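Local coordinates for DUF2235 domain-containing protein (Pseudomonas aeruginosa, PDB 4O5P) that acts as a type VI secretion phospholipase effector, Tle1, probably hydrolysing membrane lipids through an alpha/beta-hydrolase catalytic domain, at residues G708-K721 with E749-M763. Numbering follows the deposited sequence.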
ATOM      1  N   GLY A 708      -0.910  28.679   1.701  1.00 30.25           N
ATOM      2  CA  GLY A 708      -1.622  29.926   1.924  1.00 28.56           C
ATOM      3  C   GLY A 708      -1.808  30.276   3.386  1.00 29.59           C
ATOM      4  O   GLY A 708      -2.181  31.407   3.702  1.00 31.73           O
ATOM      5  N   VAL A 709      -1.563  29.312   4.274  1.00 27.55           N
ATOM      6  CA  VAL A 709      -1.661  29.558   5.712  1.00 28.49           C
ATOM      7  C   VAL A 709      -0.350  30.148   6.251  1.00 30.33           C
ATOM      8  O   VAL A 709       0.715  29.516   6.193  1.00 29.13           O
ATOM      9  CB  VAL A 709      -2.080  28.278   6.482  1.00 28.54           C
ATOM     10  CG1 VAL A 709      -2.039  28.506   7.973  1.00 30.23           C
ATOM     11  CG2 VAL A 709      -3.477  27.845   6.060  1.00 25.05           C
ATOM     12  N   GLY A 710      -0.431  31.370   6.775  1.00 32.02           N
ATOM     13  CA  GLY A 710       0.762  32.118   7.135  1.00 29.61           C
ATOM     14  C   GLY A 710       1.403  31.756   8.464  1.00 30.73           C
ATOM     15  O   GLY A 710       2.159  32.554   9.043  1.00 32.05           O
ATOM     16  N   VAL A 711       1.114  30.556   8.952  1.00 27.37           N
ATOM     17  CA  VAL A 711       1.761  30.058  10.163  1.00 33.02           C
ATOM     18  C   VAL A 711       1.954  28.545  10.080  1.00 29.59           C
ATOM     19  O   VAL A 711       1.172  27.856   9.417  1.00 28.49           O
ATOM     20  CB  VAL A 711       0.934  30.412  11.423  1.00 31.83           C
ATOM     21  CG1 VAL A 711      -0.296  29.512  11.531  1.00 29.71           C
ATOM     22  CG2 VAL A 711       1.779  30.269  12.659  1.00 28.25           C
HETATM   23  N   MSE A 712       2.998  28.027  10.727  1.00 29.31           N
HETATM   24  CA  MSE A 712       3.148  26.577  10.879  1.00 29.73           C
HETATM   25  C   MSE A 712       2.332  26.100  12.077  1.00 30.32           C
HETATM   26  O   MSE A 712       2.294  26.759  13.122  1.00 31.20           O
HETATM   27  CB  MSE A 712       4.618  26.176  11.076  1.00 28.12           C
HETATM   28  CG  MSE A 712       5.511  26.363   9.853  1.00 32.68           C
HETATM   29 SE   MSE A 712       5.177  25.131   8.366  0.72 31.22          SE
HETATM   30  CE  MSE A 712       5.586  23.452   9.287  1.00 28.69           C
ATOM     31  N   LEU A 713       1.673  24.959  11.929  1.00 27.59           N
ATOM     32  CA  LEU A 713       0.880  24.405  13.021  1.00 27.01           C
ATOM     33  C   LEU A 713       0.737  22.895  12.842  1.00 29.55           C
ATOM     34  O   LEU A 713       0.649  22.404  11.707  1.00 29.00           O
ATOM     35  CB  LEU A 713      -0.503  25.071  13.069  1.00 28.50           C
ATOM     36  CG  LEU A 713      -1.160  25.271  14.444  1.00 25.91           C
ATOM     37  CD1 LEU A 713      -0.363  26.251  15.261  1.00 31.15           C
ATOM     38  CD2 LEU A 713      -2.605  25.756  14.328  1.00 23.02           C
ATOM     39  N   ALA A 714       0.703  22.161  13.952  1.00 25.84           N
ATOM     40  CA  ALA A 714       0.637  20.696  13.894  1.00 28.44           C
ATOM     41  C   ALA A 714      -0.655  20.222  13.239  1.00 27.12           C
ATOM     42  O   ALA A 714      -0.651  19.233  12.500  1.00 24.46           O
ATOM     43  CB  ALA A 714       0.793  20.078  15.296  1.00 20.78           C
ATOM     44  N   SER A 715      -1.744  20.946  13.505  1.00 22.16           N
ATOM     45  CA  SER A 715      -3.069  20.618  12.967  1.00 25.81           C
ATOM     46  C   SER A 715      -3.776  21.890  12.540  1.00 27.58           C
ATOM     47  O   SER A 715      -3.767  22.888  13.268  1.00 26.26           O
ATOM     48  CB  SER A 715      -3.935  19.913  14.017  1.00 26.75           C
ATOM     49  OG  SER A 715      -3.948  18.512  13.811  1.00 30.05           O
ATOM     50  N   VAL A 716      -4.407  21.845  11.371  1.00 24.94           N
ATOM     51  CA  VAL A 716      -5.065  23.018  10.818  1.00 25.04           C
ATOM     52  C   VAL A 716      -6.504  22.734  10.374  1.00 26.56           C
ATOM     53  O   VAL A 716      -6.747  21.890   9.499  1.00 24.06           O
ATOM     54  CB  VAL A 716      -4.279  23.569   9.605  1.00 21.76           C
ATOM     55  CG1 VAL A 716      -5.080  24.658   8.899  1.00 22.42           C
ATOM     56  CG2 VAL A 716      -2.932  24.099  10.038  1.00 24.74           C
ATOM     57  N   GLY A 717      -7.454  23.451  10.963  1.00 22.27           N
ATOM     58  CA  GLY A 717      -8.836  23.403  10.511  1.00 21.81           C
ATOM     59  C   GLY A 717      -9.033  24.187   9.220  1.00 24.21           C
ATOM     60  O   GLY A 717      -8.466  25.265   9.037  1.00 24.26           O
ATOM     61  N   LEU A 718      -9.833  23.634   8.317  1.00 21.17           N
ATOM     62  CA  LEU A 718     -10.110  24.264   7.037  1.00 20.56           C
ATOM     63  C   LEU A 718     -11.594  24.299   6.762  1.00 22.80           C
ATOM     64  O   LEU A 718     -12.315  23.323   7.015  1.00 23.84           O
ATOM     65  CB  LEU A 718      -9.442  23.516   5.882  1.00 25.34           C
ATOM     66  CG  LEU A 718      -7.935  23.680   5.691  1.00 24.74           C
ATOM     67  CD1 LEU A 718      -7.484  23.143   4.326  1.00 25.67           C
ATOM     68  CD2 LEU A 718      -7.565  25.137   5.840  1.00 20.07           C
ATOM     69  N   SER A 719     -12.030  25.442   6.245  1.00 23.37           N
ATOM     70  CA  SER A 719     -13.318  25.562   5.573  1.00 23.36           C
ATOM     71  C   SER A 719     -13.062  25.955   4.116  1.00 21.66           C
ATOM     72  O   SER A 719     -12.419  26.973   3.845  1.00 26.21           O
ATOM     73  CB  SER A 719     -14.200  26.612   6.260  1.00 22.01           C
ATOM     74  OG  SER A 719     -15.388  26.816   5.510  1.00 22.23           O
ATOM     75  N   VAL A 720     -13.550  25.141   3.186  1.00 20.63           N
ATOM     76  CA  VAL A 720     -13.291  25.313   1.755  1.00 20.82           C
ATOM     77  C   VAL A 720     -14.591  25.591   1.009  1.00 21.60           C
ATOM     78  O   VAL A 720     -15.532  24.805   1.091  1.00 22.19           O
ATOM     79  CB  VAL A 720     -12.666  24.046   1.128  1.00 19.55           C
ATOM     80  CG1 VAL A 720     -12.455  24.251  -0.348  1.00 21.38           C
ATOM     81  CG2 VAL A 720     -11.347  23.686   1.811  1.00 19.54           C
ATOM     82  N   LYS A 721     -14.650  26.713   0.298  1.00 23.94           N
ATOM     83  CA  LYS A 721     -15.810  27.003  -0.534  1.00 24.23           C
ATOM     84  C   LYS A 721     -15.455  26.745  -1.992  1.00 21.26           C
ATOM     85  O   LYS A 721     -14.463  27.266  -2.511  1.00 21.33           O
ATOM     86  CB  LYS A 721     -16.319  28.439  -0.323  1.00 26.49           C
ATOM     87  CG  LYS A 721     -16.500  28.824   1.156  1.00 29.69           C
ATOM     88  CD  LYS A 721     -17.070  30.240   1.312  1.00 36.77           C
ATOM     89  CE  LYS A 721     -18.596  30.249   1.229  1.00 37.83           C
ATOM     90  NZ  LYS A 721     -19.227  29.519   2.391  1.00 33.84           N
ATOM     91  N   GLU A 749     -12.215  28.735  -2.270  1.00 25.92           N
ATOM     92  CA  GLU A 749     -11.937  29.729  -1.249  1.00 25.14           C
ATOM     93  C   GLU A 749     -11.664  29.051   0.090  1.00 25.20           C
ATOM     94  O   GLU A 749     -12.550  28.427   0.674  1.00 27.12           O
ATOM     95  CB  GLU A 749     -13.108  30.705  -1.150  1.00 29.76           C
ATOM     96  CG  GLU A 749     -13.018  31.867  -2.126  1.00 38.12           C
ATOM     97  CD  GLU A 749     -11.995  32.911  -1.683  1.00 45.39           C
ATOM     98  OE1 GLU A 749     -11.586  32.893  -0.495  1.00 45.27           O
ATOM     99  OE2 GLU A 749     -11.603  33.754  -2.521  1.00 49.25           O
ATOM    100  N   ILE A 750     -10.431  29.168   0.573  1.00 25.39           N
ATOM    101  CA  ILE A 750     -10.024  28.462   1.780  1.00 23.00           C
ATOM    102  C   ILE A 750      -9.834  29.406   2.963  1.00 25.53           C
ATOM    103  O   ILE A 750      -9.204  30.469   2.851  1.00 26.38           O
ATOM    104  CB  ILE A 750      -8.734  27.661   1.557  1.00 25.22           C
ATOM    105  CG1 ILE A 750      -8.842  26.837   0.264  1.00 23.67           C
ATOM    106  CG2 ILE A 750      -8.460  26.779   2.758  1.00 21.51           C
ATOM    107  CD1 ILE A 750      -7.532  26.228  -0.239  1.00 23.50           C
ATOM    108  N   SER A 751     -10.394  29.013   4.099  1.00 23.96           N
ATOM    109  CA  SER A 751     -10.198  29.732   5.345  1.00 26.66           C
ATOM    110  C   SER A 751      -9.644  28.729   6.343  1.00 25.43           C
ATOM    111  O   SER A 751      -9.981  27.541   6.299  1.00 26.07           O
ATOM    112  CB  SER A 751     -11.518  30.329   5.846  1.00 25.55           C
ATOM    113  OG  SER A 751     -12.390  29.314   6.298  1.00 27.23           O
ATOM    114  N   ALA A 752      -8.772  29.192   7.229  1.00 23.74           N
ATOM    115  CA  ALA A 752      -8.109  28.282   8.153  1.00 23.92           C
ATOM    116  C   ALA A 752      -8.274  28.734   9.592  1.00 27.66           C
ATOM    117  O   ALA A 752      -8.360  29.937   9.874  1.00 22.58           O
ATOM    118  CB  ALA A 752      -6.624  28.159   7.811  1.00 24.32           C
ATOM    119  N   PHE A 753      -8.303  27.766  10.504  1.00 26.26           N
ATOM    120  CA  PHE A 753      -8.378  28.083  11.924  1.00 26.79           C
ATOM    121  C   PHE A 753      -7.595  27.071  12.758  1.00 23.39           C
ATOM    122  O   PHE A 753      -7.262  25.981  12.293  1.00 22.81           O
ATOM    123  CB  PHE A 753      -9.844  28.139  12.376  1.00 27.49           C
ATOM    124  CG  PHE A 753     -10.621  26.890  12.074  1.00 24.62           C
ATOM    125  CD1 PHE A 753     -11.243  26.726  10.845  1.00 24.08           C
ATOM    126  CD2 PHE A 753     -10.730  25.880  13.017  1.00 23.76           C
ATOM    127  CE1 PHE A 753     -11.957  25.578  10.563  1.00 23.49           C
ATOM    128  CE2 PHE A 753     -11.449  24.732  12.746  1.00 28.99           C
ATOM    129  CZ  PHE A 753     -12.054  24.573  11.520  1.00 22.08           C
ATOM    130  N   ASP A 754      -7.285  27.441  13.991  1.00 25.84           N
ATOM    131  CA  ASP A 754      -6.729  26.506  14.954  1.00 23.68           C
ATOM    132  C   ASP A 754      -7.864  25.624  15.486  1.00 26.63           C
ATOM    133  O   ASP A 754      -8.882  26.142  15.951  1.00 27.82           O
ATOM    134  CB  ASP A 754      -6.081  27.299  16.093  1.00 26.50           C
ATOM    135  CG  ASP A 754      -5.627  26.429  17.232  1.00 29.22           C
ATOM    136  OD1 ASP A 754      -5.277  25.261  16.983  1.00 27.15           O
ATOM    137  OD2 ASP A 754      -5.596  26.915  18.390  1.00 28.14           O
ATOM    138  N   PRO A 755      -7.705  24.289  15.411  1.00 28.50           N
ATOM    139  CA  PRO A 755      -8.753  23.373  15.888  1.00 25.52           C
ATOM    140  C   PRO A 755      -8.967  23.456  17.406  1.00 29.69           C
ATOM    141  O   PRO A 755     -10.085  23.266  17.886  1.00 29.08           O
ATOM    142  CB  PRO A 755      -8.192  21.991  15.534  1.00 28.92           C
ATOM    143  CG  PRO A 755      -7.228  22.226  14.438  1.00 27.96           C
ATOM    144  CD  PRO A 755      -6.615  23.568  14.724  1.00 29.56           C
ATOM    145  N   LEU A 756      -7.899  23.718  18.152  1.00 28.02           N
ATOM    146  CA  LEU A 756      -7.988  23.744  19.611  1.00 29.94           C
ATOM    147  C   LEU A 756      -8.786  24.929  20.151  1.00 30.31           C
ATOM    148  O   LEU A 756      -9.568  24.775  21.087  1.00 32.90           O
ATOM    149  CB  LEU A 756      -6.595  23.727  20.241  1.00 27.43           C
ATOM    150  CG  LEU A 756      -5.711  22.534  19.869  1.00 31.45           C
ATOM    151  CD1 LEU A 756      -4.527  22.452  20.816  1.00 33.54           C
ATOM    152  CD2 LEU A 756      -6.512  21.252  19.901  1.00 29.29           C
ATOM    153  N   THR A 757      -8.576  26.106  19.574  1.00 24.53           N
ATOM    154  CA  THR A 757      -9.186  27.320  20.093  1.00 28.99           C
ATOM    155  C   THR A 757     -10.288  27.877  19.191  1.00 32.57           C
ATOM    156  O   THR A 757     -11.116  28.666  19.643  1.00 31.09           O
ATOM    157  CB  THR A 757      -8.134  28.402  20.272  1.00 26.41           C
ATOM    158  OG1 THR A 757      -8.702  29.528  20.949  1.00 42.51           O
ATOM    159  CG2 THR A 757      -7.666  28.839  18.943  1.00 21.14           C
ATOM    160  N   GLY A 758     -10.298  27.475  17.921  1.00 27.20           N
ATOM    161  CA  GLY A 758     -11.270  28.002  16.979  1.00 26.41           C
ATOM    162  C   GLY A 758     -10.854  29.312  16.321  1.00 28.22           C
ATOM    163  O   GLY A 758     -11.546  29.811  15.432  1.00 29.91           O
ATOM    164  N   ILE A 759      -9.719  29.864  16.747  1.00 26.45           N
ATOM    165  CA  ILE A 759      -9.248  31.172  16.271  1.00 29.24           C
ATOM    166  C   ILE A 759      -8.806  31.137  14.804  1.00 30.79           C
ATOM    167  O   ILE A 759      -8.202  30.165  14.350  1.00 26.93           O
ATOM    168  CB  ILE A 759      -8.119  31.725  17.192  1.00 29.47           C
ATOM    169  CG1 ILE A 759      -8.688  32.076  18.573  1.00 33.44           C
ATOM    170  CG2 ILE A 759      -7.467  32.955  16.608  1.00 29.03           C
ATOM    171  CD1 ILE A 759      -7.617  32.309  19.648  1.00 30.84           C
ATOM    172  N   ALA A 760      -9.129  32.193  14.061  1.00 30.34           N
ATOM    173  CA  ALA A 760      -8.784  32.272  12.645  1.00 31.16           C
ATOM    174  C   ALA A 760      -7.273  32.439  12.417  1.00 29.11           C
ATOM    175  O   ALA A 760      -6.622  33.251  13.073  1.00 21.75           O
ATOM    176  CB  ALA A 760      -9.566  33.411  11.974  1.00 27.46           C
ATOM    177  N   LEU A 761      -6.731  31.684  11.464  1.00 23.53           N
ATOM    178  CA  LEU A 761      -5.324  31.791  11.102  1.00 27.63           C
ATOM    179  C   LEU A 761      -5.124  32.758   9.929  1.00 26.62           C
ATOM    180  O   LEU A 761      -5.955  32.836   9.026  1.00 28.88           O
ATOM    181  CB  LEU A 761      -4.748  30.407  10.770  1.00 23.04           C
ATOM    182  CG  LEU A 761      -4.658  29.433  11.946  1.00 23.07           C
ATOM    183  CD1 LEU A 761      -4.238  28.052  11.472  1.00 25.61           C
ATOM    184  CD2 LEU A 761      -3.691  29.947  13.001  1.00 27.17           C
ATOM    185  N   PRO A 762      -4.001  33.488   9.934  1.00 27.27           N
ATOM    186  CA  PRO A 762      -3.663  34.400   8.835  1.00 28.56           C
ATOM    187  C   PRO A 762      -3.533  33.675   7.488  1.00 29.68           C
ATOM    188  O   PRO A 762      -2.876  32.634   7.406  1.00 28.76           O
ATOM    189  CB  PRO A 762      -2.293  34.950   9.256  1.00 30.19           C
ATOM    190  CG  PRO A 762      -1.730  33.904  10.181  1.00 29.57           C
ATOM    191  CD  PRO A 762      -2.914  33.383  10.927  1.00 26.24           C
HETATM  192  N   MSE A 763      -4.168  34.222   6.458  1.00 27.89           N
HETATM  193  CA  MSE A 763      -4.059  33.702   5.100  1.00 28.86           C
HETATM  194  C   MSE A 763      -3.258  34.690   4.273  1.00 35.14           C
HETATM  195  O   MSE A 763      -3.278  35.893   4.532  1.00 38.54           O
HETATM  196  CB  MSE A 763      -5.433  33.565   4.443  1.00 29.93           C
HETATM  197  CG  MSE A 763      -6.452  32.755   5.214  1.00 33.43           C
HETATM  198 SE   MSE A 763      -5.927  30.899   5.402  0.54 33.13          SE
HETATM  199  CE  MSE A 763      -5.595  30.469   3.527  1.00 20.97           C
TER
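F753 lays its ring flat over G717, the residue it pairs with across two antiparallel strands. Its chi1 of 55° sets CG between the backbone N and the carbonyl carbon, which swings the ring back across the partner strand; G717 CA then sits 3.6 Å from the ring centroid, a CH-pi contact over the face. Beyond F753, P755 brings its CD to 3.3 Å from S715 O.

Backbone bonds join G717 to F753, S719 to S751 and K721 to E749, two for each pair. S719 O, already bonded by S751 N in its carbonyl plane, also takes a weak bond from S751 OG at 3.4 Å. K721 and E749 touch at their CB atoms, but the lysine chain bends away and NZ bonds T598 OG1.

L718, V720, I750 and A752 form the face away from F753, S719 and S751, and it is apolar. L718 CD2 reaches I750 CG2 at 3.6 Å, and A752 CB meets V709 CG2 at 3.6 Å. L761 forks among the residues of 708-721: CD1 lies against V709 CG1 and L713 CD2, while CD2 meets V711 CG1 at 3.7 Å. A nearly straight bond from G710 N to P762 O (2.8 Å) ties the loops above this face.

This is a twisted antiparallel beta pairing, with 749-753 at the edge of the three-stranded sheet completed by 596-604, in the C-terminal domain of the Tle1-like phospholipase effectors.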